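Long-range contacts in Oxidored_FMN domain-containing protein ([Pseudomonas] geniculata N1, PDB 6L6J), which probably oxidises the amine of 6-hydroxypseudooxynicotine, an intermediate in nicotine breakdown, with the help of FMN and a [4Fe-4S] cluster: residues 68-73 with 110-115; 77-83 with 158-164; 148-153 with 206-211. All coordinates share one frame; numbering follows the deposited sequence.

Contact 1 of 3, residues 68-73 with 110-115; sequences DHAPLP and SGPAIY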
loop_
_atom_site.group_PDB
_atom_site.type_symbol
_atom_site.label_atom_id
_atom_site.label_comp_id
_atom_site.label_asym_id
_atom_site.label_seq_id
_atom_site.Cartn_x
_atom_site.Cartn_y
_atom_site.Cartn_z
ATOM N N ASP A 68 0.298 -21.960 0.980
ATOM C CA ASP A 68 0.743 -20.808 0.147
ATOM C C ASP A 68 -0.435 -19.955 -0.332
ATOM O O ASP A 68 -1.603 -20.380 -0.230
ATOM C CB ASP A 68 1.598 -21.245 -1.033
ATOM C CG ASP A 68 0.917 -22.139 -2.042
ATOM O OD1 ASP A 68 -0.173 -21.752 -2.542
ATOM O OD2 ASP A 68 1.496 -23.217 -2.323
ATOM N N HIS A 69 -0.113 -18.745 -0.769
ATOM C CA HIS A 69 -1.007 -17.802 -1.475
ATOM C C HIS A 69 -0.517 -17.687 -2.929
ATOM O O HIS A 69 -0.576 -16.557 -3.502
ATOM C CB HIS A 69 -1.034 -16.465 -0.716
ATOM C CG HIS A 69 -1.710 -16.561 0.609
ATOM N ND1 HIS A 69 -1.032 -16.461 1.793
ATOM C CD2 HIS A 69 -2.991 -16.811 0.937
ATOM C CE1 HIS A 69 -1.864 -16.631 2.795
ATOM N NE2 HIS A 69 -3.061 -16.843 2.300
ATOM N N ALA A 70 -0.018 -18.796 -3.505
ATOM C CA ALA A 70 0.428 -18.864 -4.912
ATOM C C ALA A 70 -0.629 -18.193 -5.782
ATOM O O ALA A 70 -1.819 -18.425 -5.618
ATOM C CB ALA A 70 0.656 -20.288 -5.355
ATOM N N PRO A 71 -0.228 -17.380 -6.779
ATOM C CA PRO A 71 1.177 -17.290 -7.201
ATOM C C PRO A 71 2.017 -16.164 -6.558
ATOM O O PRO A 71 3.063 -15.862 -7.086
ATOM C CB PRO A 71 0.982 -17.045 -8.697
ATOM C CG PRO A 71 -0.280 -16.166 -8.776
ATOM C CD PRO A 71 -1.123 -16.510 -7.560
ATOM N N LEU A 72 1.580 -15.592 -5.427
ATOM C CA LEU A 72 2.399 -14.628 -4.630
ATOM C C LEU A 72 3.674 -15.317 -4.119
ATOM O O LEU A 72 3.607 -16.319 -3.411
ATOM C CB LEU A 72 1.549 -14.071 -3.476
ATOM C CG LEU A 72 2.288 -13.238 -2.421
ATOM C CD1 LEU A 72 2.921 -11.988 -3.025
ATOM C CD2 LEU A 72 1.374 -12.873 -1.264
ATOM N N PRO A 73 4.885 -14.840 -4.485
ATOM C CA PRO A 73 6.119 -15.401 -3.946
ATOM C C PRO A 73 6.417 -14.903 -2.521
ATOM O O PRO A 73 6.530 -13.702 -2.350
ATOM C CB PRO A 73 7.212 -14.952 -4.925
ATOM C CG PRO A 73 6.651 -13.746 -5.632
ATOM C CD PRO A 73 5.142 -13.783 -5.469
ATOM N N SER A 110 -7.116 -20.093 3.518
ATOM C CA SER A 110 -6.909 -18.739 2.953
ATOM C C SER A 110 -6.104 -18.795 1.650
ATOM O O SER A 110 -5.969 -17.738 1.005
ATOM C CB SER A 110 -6.197 -17.881 3.945
ATOM O OG SER A 110 -4.788 -18.088 3.876
ATOM N N GLY A 111 -5.555 -19.962 1.293
ATOM C CA GLY A 111 -4.750 -20.154 0.073
ATOM C C GLY A 111 -4.983 -21.528 -0.556
ATOM O O GLY A 111 -5.417 -22.461 0.130
ATOM N N PRO A 112 -4.665 -21.694 -1.868
ATOM C CA PRO A 112 -4.960 -22.928 -2.592
ATOM C C PRO A 112 -3.841 -23.979 -2.589
ATOM O O PRO A 112 -4.077 -25.046 -3.092
ATOM C CB PRO A 112 -5.168 -22.344 -3.998
ATOM C CG PRO A 112 -4.075 -21.317 -4.120
ATOM C CD PRO A 112 -4.005 -20.697 -2.740
ATOM N N ALA A 113 -2.669 -23.663 -2.016
ATOM C CA ALA A 113 -1.550 -24.616 -1.825
ATOM C C ALA A 113 -1.077 -25.129 -3.184
ATOM O O ALA A 113 -0.817 -26.367 -3.306
ATOM C CB ALA A 113 -2.027 -25.757 -0.947
ATOM N N ILE A 114 -0.959 -24.234 -4.166
ATOM C CA ILE A 114 -0.849 -24.611 -5.612
ATOM C C ILE A 114 0.599 -24.987 -5.963
ATOM O O ILE A 114 0.787 -25.822 -6.888
ATOM C CB ILE A 114 -1.409 -23.491 -6.522
ATOM C CG1 ILE A 114 -2.888 -23.709 -6.848
ATOM C CG2 ILE A 114 -0.597 -23.288 -7.793
ATOM C CD1 ILE A 114 -3.187 -24.985 -7.604
ATOM N N TYR A 115 1.590 -24.366 -5.323
ATOM C CA TYR A 115 3.018 -24.490 -5.725
ATOM C C TYR A 115 3.383 -25.979 -5.843
ATOM O O TYR A 115 3.971 -26.366 -6.869
ATOM C CB TYR A 115 3.933 -23.728 -4.763
ATOM C CG TYR A 115 3.960 -22.223 -4.958
ATOM C CD1 TYR A 115 4.088 -21.650 -6.223
ATOM C CD2 TYR A 115 3.885 -21.356 -3.876
ATOM C CE1 TYR A 115 4.141 -20.280 -6.406
ATOM C CE2 TYR A 115 3.935 -19.983 -4.051
ATOM C CZ TYR A 115 4.061 -19.444 -5.317
ATOM O OH TYR A 115 4.095 -18.092 -5.494
HETATM O O HOH W 1 -2.600 -23.159 1.774
#

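Contact 2 of 3, residues 77-83 with 158-164; sequences MYSDKYI and RAKRAGF. With SO4 (sulfate ion), chain G.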
loop_
_atom_site.group_PDB
_atom_site.type_symbol
_atom_site.label_atom_id
_atom_site.label_comp_id
_atom_site.label_asym_id
_atom_site.label_seq_id
_atom_site.Cartn_x
_atom_site.Cartn_y
_atom_site.Cartn_z
ATOM N N MET A 77 10.129 -21.661 5.120
ATOM C CA MET A 77 10.953 -22.239 6.204
ATOM C C MET A 77 10.457 -23.662 6.476
ATOM O O MET A 77 10.492 -24.079 7.633
ATOM C CB MET A 77 10.869 -21.344 7.452
ATOM C CG MET A 77 12.044 -21.464 8.407
ATOM S SD MET A 77 13.571 -20.834 7.701
ATOM C CE MET A 77 13.693 -19.312 8.624
ATOM N N TYR A 78 10.046 -24.393 5.436
ATOM C CA TYR A 78 9.502 -25.779 5.556
ATOM C C TYR A 78 10.551 -26.796 5.126
ATOM O O TYR A 78 10.243 -27.991 5.154
ATOM C CB TYR A 78 8.206 -26.007 4.768
ATOM C CG TYR A 78 8.232 -25.694 3.291
ATOM C CD1 TYR A 78 8.930 -26.484 2.393
ATOM C CD2 TYR A 78 7.491 -24.626 2.784
ATOM C CE1 TYR A 78 8.907 -26.211 1.032
ATOM C CE2 TYR A 78 7.460 -24.335 1.431
ATOM C CZ TYR A 78 8.164 -25.134 0.551
ATOM O OH TYR A 78 8.142 -24.805 -0.772
ATOM N N SER A 79 11.744 -26.328 4.771
ATOM C CA SER A 79 12.872 -27.183 4.335
ATOM C C SER A 79 14.221 -26.519 4.648
ATOM O O SER A 79 14.360 -25.305 4.451
ATOM C CB SER A 79 12.742 -27.534 2.871
ATOM O OG SER A 79 14.018 -27.828 2.308
ATOM N N ASP A 80 15.206 -27.332 5.039
ATOM C CA ASP A 80 16.543 -26.873 5.507
ATOM C C ASP A 80 17.279 -26.092 4.403
ATOM O O ASP A 80 18.157 -25.265 4.742
ATOM C CB ASP A 80 17.368 -28.057 6.041
ATOM C CG ASP A 80 17.045 -28.456 7.478
ATOM O OD1 ASP A 80 16.062 -27.919 8.069
ATOM O OD2 ASP A 80 17.782 -29.282 8.016
ATOM N N LYS A 81 16.965 -26.328 3.135
ATOM C CA LYS A 81 17.668 -25.669 2.002
ATOM C C LYS A 81 17.380 -24.167 2.030
ATOM O O LYS A 81 18.165 -23.423 1.412
ATOM C CB LYS A 81 17.275 -26.290 0.656
ATOM C CG LYS A 81 15.919 -25.903 0.054
ATOM C CD LYS A 81 15.619 -26.697 -1.233
ATOM C CE LYS A 81 14.509 -26.130 -2.101
ATOM N NZ LYS A 81 13.220 -26.868 -1.943
ATOM N N TYR A 82 16.319 -23.748 2.738
ATOM C CA TYR A 82 15.873 -22.328 2.826
ATOM C C TYR A 82 16.634 -21.569 3.940
ATOM O O TYR A 82 16.622 -20.295 3.909
ATOM C CB TYR A 82 14.349 -22.257 2.978
ATOM C CG TYR A 82 13.567 -22.856 1.840
ATOM C CD1 TYR A 82 13.705 -22.395 0.534
ATOM C CD2 TYR A 82 12.671 -23.890 2.068
ATOM C CE1 TYR A 82 12.980 -22.957 -0.514
ATOM C CE2 TYR A 82 11.952 -24.469 1.033
ATOM C CZ TYR A 82 12.117 -24.012 -0.261
ATOM O OH TYR A 82 11.391 -24.610 -1.258
ATOM N N ILE A 83 17.333 -22.290 4.841
ATOM C CA ILE A 83 18.043 -21.709 6.025
ATOM C C ILE A 83 19.137 -20.738 5.561
ATOM O O ILE A 83 19.119 -19.605 6.016
ATOM C CB ILE A 83 18.632 -22.795 6.949
ATOM C CG1 ILE A 83 17.536 -23.630 7.615
ATOM C CG2 ILE A 83 19.569 -22.169 7.979
ATOM C CD1 ILE A 83 18.052 -24.750 8.478
ATOM N N ARG A 158 14.405 -24.149 12.440
ATOM C CA ARG A 158 15.096 -23.690 11.208
ATOM C C ARG A 158 15.361 -22.180 11.299
ATOM O O ARG A 158 16.481 -21.742 10.905
ATOM C CB ARG A 158 14.278 -24.016 9.958
ATOM C CG ARG A 158 14.230 -25.494 9.595
ATOM C CD ARG A 158 13.610 -25.738 8.219
ATOM N NE ARG A 158 13.350 -27.159 8.010
ATOM C CZ ARG A 158 12.233 -27.793 8.380
ATOM N NH1 ARG A 158 11.223 -27.140 8.935
ATOM N NH2 ARG A 158 12.132 -29.092 8.189
ATOM N N ALA A 159 14.396 -21.413 11.799
ATOM C CA ALA A 159 14.498 -19.939 11.940
ATOM C C ALA A 159 15.620 -19.577 12.926
ATOM O O ALA A 159 16.333 -18.611 12.656
ATOM C CB ALA A 159 13.168 -19.361 12.366
ATOM N N LYS A 160 15.748 -20.313 14.033
ATOM C CA LYS A 160 16.839 -20.134 15.038
ATOM C C LYS A 160 18.186 -20.287 14.322
ATOM O O LYS A 160 18.978 -19.354 14.388
ATOM C CB LYS A 160 16.697 -21.144 16.185
ATOM C CG LYS A 160 17.348 -20.752 17.503
ATOM C CD LYS A 160 17.609 -21.957 18.387
ATOM C CE LYS A 160 17.455 -21.712 19.873
ATOM N NZ LYS A 160 18.768 -21.540 20.529
ATOM N N ARG A 161 18.363 -21.395 13.593
ATOM C CA ARG A 161 19.581 -21.751 12.822
ATOM C C ARG A 161 19.922 -20.639 11.821
ATOM O O ARG A 161 21.101 -20.429 11.552
ATOM C CB ARG A 161 19.381 -23.083 12.093
ATOM C CG ARG A 161 19.329 -24.315 12.992
ATOM C CD ARG A 161 19.830 -25.574 12.271
ATOM N NE ARG A 161 21.149 -25.317 11.676
ATOM C CZ ARG A 161 21.591 -25.755 10.483
ATOM N NH1 ARG A 161 20.829 -26.532 9.720
ATOM N NH2 ARG A 161 22.807 -25.403 10.070
ATOM N N ALA A 162 18.918 -19.967 11.273
ATOM C CA ALA A 162 19.068 -18.859 10.305
ATOM C C ALA A 162 19.571 -17.586 11.020
ATOM O O ALA A 162 20.216 -16.721 10.374
ATOM C CB ALA A 162 17.731 -18.660 9.620
ATOM N N GLY A 163 19.252 -17.454 12.307
ATOM C CA GLY A 163 19.726 -16.370 13.190
ATOM C C GLY A 163 18.683 -15.309 13.502
ATOM O O GLY A 163 19.086 -14.239 14.012
ATOM N N PHE A 164 17.412 -15.578 13.188
ATOM C CA PHE A 164 16.259 -14.714 13.538
ATOM C C PHE A 164 16.224 -14.556 15.070
ATOM O O PHE A 164 16.441 -15.530 15.834
ATOM C CB PHE A 164 14.952 -15.285 12.954
ATOM C CG PHE A 164 14.805 -15.197 11.447
ATOM C CD1 PHE A 164 14.529 -13.986 10.823
ATOM C CD2 PHE A 164 14.953 -16.322 10.645
ATOM C CE1 PHE A 164 14.408 -13.906 9.444
ATOM C CE2 PHE A 164 14.829 -16.236 9.263
ATOM C CZ PHE A 164 14.546 -15.033 8.667
HETATM S S SO4 G . 10.728 -25.758 -5.423
HETATM O O1 SO4 G . 11.910 -25.565 -4.598
HETATM O O2 SO4 G . 10.878 -26.944 -6.225
HETATM O O3 SO4 G . 9.560 -25.896 -4.597
HETATM O O4 SO4 G . 10.552 -24.627 -6.294
#

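Contact 3 of 3, residues 148-153 with 206-211; sequences FRRWYR and ETLSDV. With SO4 (sulfate ion), chain F.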
loop_
_atom_site.group_PDB
_atom_site.type_symbol
_atom_site.label_atom_id
_atom_site.label_comp_id
_atom_site.label_asym_id
_atom_site.label_seq_id
_atom_site.Cartn_x
_atom_site.Cartn_y
_atom_site.Cartn_z
ATOM N N PHE A 148 0.977 -30.779 12.106
ATOM C CA PHE A 148 0.987 -29.300 11.959
ATOM C C PHE A 148 1.891 -28.682 13.044
ATOM O O PHE A 148 2.649 -27.720 12.740
ATOM C CB PHE A 148 -0.449 -28.761 11.969
ATOM C CG PHE A 148 -0.573 -27.298 12.301
ATOM C CD1 PHE A 148 -0.544 -26.865 13.613
ATOM C CD2 PHE A 148 -0.737 -26.348 11.304
ATOM C CE1 PHE A 148 -0.679 -25.522 13.916
ATOM C CE2 PHE A 148 -0.876 -25.005 11.607
ATOM C CZ PHE A 148 -0.842 -24.598 12.913
ATOM N N ARG A 149 1.805 -29.197 14.273
ATOM C CA ARG A 149 2.629 -28.726 15.410
ATOM C C ARG A 149 4.095 -29.088 15.160
ATOM O O ARG A 149 4.958 -28.232 15.407
ATOM C CB ARG A 149 2.098 -29.330 16.706
ATOM C CG ARG A 149 0.755 -28.760 17.133
ATOM C CD ARG A 149 0.190 -29.549 18.287
ATOM N NE ARG A 149 1.065 -29.531 19.450
ATOM C CZ ARG A 149 0.842 -30.210 20.570
ATOM N NH1 ARG A 149 -0.217 -30.991 20.676
ATOM N NH2 ARG A 149 1.676 -30.105 21.584
ATOM N N ARG A 150 4.350 -30.295 14.651
ATOM C CA ARG A 150 5.691 -30.719 14.178
ATOM C C ARG A 150 6.190 -29.639 13.208
ATOM O O ARG A 150 7.249 -29.072 13.501
ATOM C CB ARG A 150 5.631 -32.137 13.599
ATOM C CG ARG A 150 6.961 -32.715 13.125
ATOM C CD ARG A 150 6.824 -34.156 12.626
ATOM N NE ARG A 150 5.770 -34.365 11.621
ATOM C CZ ARG A 150 5.932 -34.246 10.305
ATOM N NH1 ARG A 150 7.104 -33.903 9.799
ATOM N NH2 ARG A 150 4.916 -34.457 9.487
ATOM N N TRP A 151 5.416 -29.291 12.171
ATOM C CA TRP A 151 5.818 -28.307 11.123
ATOM C C TRP A 151 6.199 -26.978 11.774
ATOM O O TRP A 151 7.193 -26.378 11.359
ATOM C CB TRP A 151 4.734 -28.061 10.058
ATOM C CG TRP A 151 4.164 -29.273 9.391
ATOM C CD1 TRP A 151 4.771 -30.481 9.195
ATOM C CD2 TRP A 151 2.857 -29.381 8.801
ATOM N NE1 TRP A 151 3.913 -31.343 8.554
ATOM C CE2 TRP A 151 2.732 -30.695 8.302
ATOM C CE3 TRP A 151 1.784 -28.503 8.646
ATOM C CZ2 TRP A 151 1.573 -31.148 7.677
ATOM C CZ3 TRP A 151 0.623 -28.963 8.066
ATOM C CH2 TRP A 151 0.522 -30.266 7.585
ATOM N N TYR A 152 5.414 -26.517 12.742
ATOM C CA TYR A 152 5.593 -25.172 13.358
ATOM C C TYR A 152 6.903 -25.211 14.136
ATOM O O TYR A 152 7.851 -24.559 13.708
ATOM C CB TYR A 152 4.375 -24.753 14.187
ATOM C CG TYR A 152 3.852 -23.388 13.823
ATOM C CD1 TYR A 152 4.688 -22.280 13.816
ATOM C CD2 TYR A 152 2.526 -23.189 13.467
ATOM C CE1 TYR A 152 4.226 -21.018 13.476
ATOM C CE2 TYR A 152 2.048 -21.932 13.131
ATOM C CZ TYR A 152 2.900 -20.840 13.132
ATOM O OH TYR A 152 2.450 -19.597 12.783
ATOM N N ARG A 153 6.951 -26.028 15.189
ATOM C CA ARG A 153 8.170 -26.364 15.984
ATOM C C ARG A 153 9.399 -26.424 15.055
ATOM O O ARG A 153 10.328 -25.654 15.277
ATOM C CB ARG A 153 7.917 -27.680 16.736
ATOM C CG ARG A 153 9.074 -28.195 17.581
ATOM C CD ARG A 153 8.897 -29.671 17.921
ATOM N NE ARG A 153 9.547 -30.599 16.985
ATOM C CZ ARG A 153 9.092 -31.823 16.665
ATOM N NH1 ARG A 153 7.962 -32.294 17.182
ATOM N NH2 ARG A 153 9.770 -32.576 15.810
ATOM N N GLU A 206 -1.437 -24.588 22.193
ATOM C CA GLU A 206 -0.537 -25.767 22.006
ATOM C C GLU A 206 0.627 -25.438 21.053
ATOM O O GLU A 206 1.727 -25.923 21.274
ATOM C CB GLU A 206 -1.322 -26.957 21.449
ATOM C CG GLU A 206 -2.239 -27.618 22.457
ATOM C CD GLU A 206 -2.946 -28.834 21.894
ATOM O OE1 GLU A 206 -3.124 -28.897 20.664
ATOM O OE2 GLU A 206 -3.301 -29.723 22.688
ATOM N N THR A 207 0.391 -24.655 20.011
ATOM C CA THR A 207 1.434 -24.253 19.043
ATOM C C THR A 207 2.432 -23.340 19.770
ATOM O O THR A 207 3.629 -23.729 19.888
ATOM C CB THR A 207 0.786 -23.650 17.789
ATOM O OG1 THR A 207 0.012 -24.697 17.201
ATOM C CG2 THR A 207 1.776 -23.145 16.764
ATOM N N LEU A 208 1.946 -22.196 20.264
ATOM C CA LEU A 208 2.725 -21.143 20.975
ATOM C C LEU A 208 3.696 -21.761 21.991
ATOM O O LEU A 208 4.904 -21.365 21.980
ATOM C CB LEU A 208 1.741 -20.218 21.687
ATOM C CG LEU A 208 2.370 -19.095 22.494
ATOM C CD1 LEU A 208 3.242 -18.220 21.607
ATOM C CD2 LEU A 208 1.298 -18.256 23.177
ATOM N N SER A 209 3.176 -22.665 22.836
ATOM C CA SER A 209 3.938 -23.459 23.833
ATOM C C SER A 209 5.024 -24.292 23.138
ATOM O O SER A 209 6.141 -24.349 23.688
ATOM C CB SER A 209 3.007 -24.331 24.645
ATOM O OG SER A 209 3.698 -25.406 25.270
ATOM N N ASP A 210 4.723 -24.938 21.996
ATOM C CA ASP A 210 5.708 -25.812 21.289
ATOM C C ASP A 210 6.878 -24.970 20.790
ATOM O O ASP A 210 8.020 -25.416 20.926
ATOM C CB ASP A 210 5.079 -26.607 20.152
ATOM C CG ASP A 210 4.180 -27.699 20.679
ATOM O OD1 ASP A 210 4.105 -27.832 21.926
ATOM O OD2 ASP A 210 3.531 -28.369 19.850
ATOM N N VAL A 211 6.586 -23.786 20.262
ATOM C CA VAL A 211 7.598 -22.875 19.665
ATOM C C VAL A 211 8.438 -22.274 20.805
ATOM O O VAL A 211 9.686 -22.187 20.678
ATOM C CB VAL A 211 6.918 -21.791 18.816
ATOM C CG1 VAL A 211 7.952 -20.881 18.183
ATOM C CG2 VAL A 211 6.002 -22.377 17.746
HETATM S S SO4 F . 5.642 -33.993 6.305
HETATM O O1 SO4 F . 6.675 -33.351 7.073
HETATM O O2 SO4 F . 6.117 -35.284 5.834
HETATM O O3 SO4 F . 4.471 -34.157 7.137
HETATM O O4 SO4 F . 5.317 -33.171 5.164
#

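Contact 1 of 3, residues 68-73 with 110-115
The carboxylate of Asp68 takes backbone N-H groups from both loops. Asp68 OD1 accepts from Ala70 N, two residues on, at 3.1 Å, which makes an Asx turn. From the facing loop Ile114 N reaches the syn lone pair of OD1, while Ala70 N comes from above the carboxylate plane. OD2 is used as well: Tyr115 N lies 3.2 Å from Asp68 OD2, on the syn side but tilted out of the plane. The backbone of 114-115 is therefore held by a single acid. Both segments belong to loops that follow strands of the FMN-binding TIM barrel, 55-62 and 99-105.

At the other end His69 points its ring edge at Ser110, with His69 NE2 donating to Ser110 OG over 2.6 Å. The far nitrogen, ND1, bonds to the FMN-binding residue Glu60, and Ser110 OG also bonds to Ala107 O. Both ring nitrogens are thus engaged, which fixes the rotation of the imidazole. Between the two ends the backbones come close where Gly111 has no side chain, and Gly111 CA makes a C-H...O contact with Asp68 O at 3.2 Å.

Tyr115 closes the contact at the turn made by the cis peptide bond before Pro71. With CG beside the backbone N (chi1 -77°), its ring lies alongside 70-72. Ala70 CB sits 3.4 Å from the ring centroid of Tyr115, almost on the ring normal, as a CH-pi contact. The phenol then reaches past it, and Tyr115 OH donates to Leu72 O at 2.8 Å from above the carbonyl plane.

Contact 2 of 3, residues 77-83 with 158-164
Asp80 OD1 lies 2.8 Å from Arg158 NE in a salt bridge at the edge of the guanidinium group. The N-H is poorly aimed, so the hydrogen bond itself is weak. The two side chains cross at about a right angle, and the carboxylate and guanidinium planes are 66° apart. Arg158 runs extended from CG to NE along residues 77-80, and this brings its polar end to the backbone there. One face of the guanidinium lies against Tyr78 O and Ser79 N. Arg158 NH1 adds a weak bond to Met77 O at 3.4 Å. An alanine in place of Arg158 would probably leave Asp80 without its close ionic mate and Met77 CG without the aliphatic stem beside it.

That stem and the Met77 side chain slide past each other in opposite directions, with Met77 CG 3.7 Å from Arg158 CB. Met77 has its CG anti to the backbone N (chi1 -156°) and then bends twice, which turns the methyl group into the helix end. Met77 CE lies 3.5 Å from Ala159 CA and also touches Phe164 CE2. Ile83 crosses Arg158 more squarely. Ile83 CG1 lies 4.0 Å from Arg158 CB, and its CD1 rests on Arg161 NH1. Ile83 CG2 packs on Ala162.

The helix stops at Gly163, whose positive phi allows a Schellman motif. Ala159 O accepts from both Gly163 N and Phe164 N, on opposite faces of its plane. Phe164 packs on Leu86 and Val90 of helix 83-94 and on Val102 of strand 99-105. The arrangement is that of the outer helical layer of a TIM barrel, where the connection leading into helix 83-94 meets the end of helix 142-162.

Contact 3 of 3, residues 148-153 with 206-211
Helix segments 148-153 and 206-211 run in roughly the same direction, with their axes 38° apart and 9.2 Å at closest approach. Arg149 spans the gap at the outer edge. It grips Asp210 side-on: Arg149 NE donates to Asp210 OD2 at 2.8 Å, and Arg149 NH2 donates to the same oxygen at 3.1 Å. A third, weak bond runs from Arg149 NH2 to Asp210 OD1, and the two flat groups are nearly coplanar. The bend at chi3 (60°) turns the guanidinium across Asp210 and lays one face over Glu206 CB. Glu206 OE1, 3.6 Å from Arg149 NH1, adds charge attraction without an aimed N-H, and its hydrogen bond goes to Tyr193 OH.

These are neighbouring helices of the outer layer of the TIM barrel, and the inner half of their interface is mostly apolar. Thr207 CG2 lies over one face of the Tyr152 ring as a CH-pi contact, 3.8 Å from the ring centroid. Val211 CG2 meets the same ring at CD1. Tyr152 OH bonds to Leu104 O of strand 99-105 and Tyr170 N of strand 166-171. Thr207 OG1 bonds to Leu203 O and faces the edge of Phe148, 3.5 Å from Phe148 CE1.

All three contacts lie in the TIM-barrel half of the chain, on the same side of its centre. Contacts 1 and 2 draw on one connection, between strand 55-62 and helix 83-94, but their centres are about 20 Å apart. Contacts 2 and 3 share helix 142-162: its end meets 77-83, while its middle meets helix 197-215. Their centres are about 15 Å apart and their nearest atoms about 5 Å. Contact 1 is the one closest to the flavin, with the Leu72 side chain about 7 Å from FMN. The Tyr152 side chain of contact 3 is about 10 Å from the bound FMN. The Phe164 side chain of contact 2 is about 13 Å from the bound FMN.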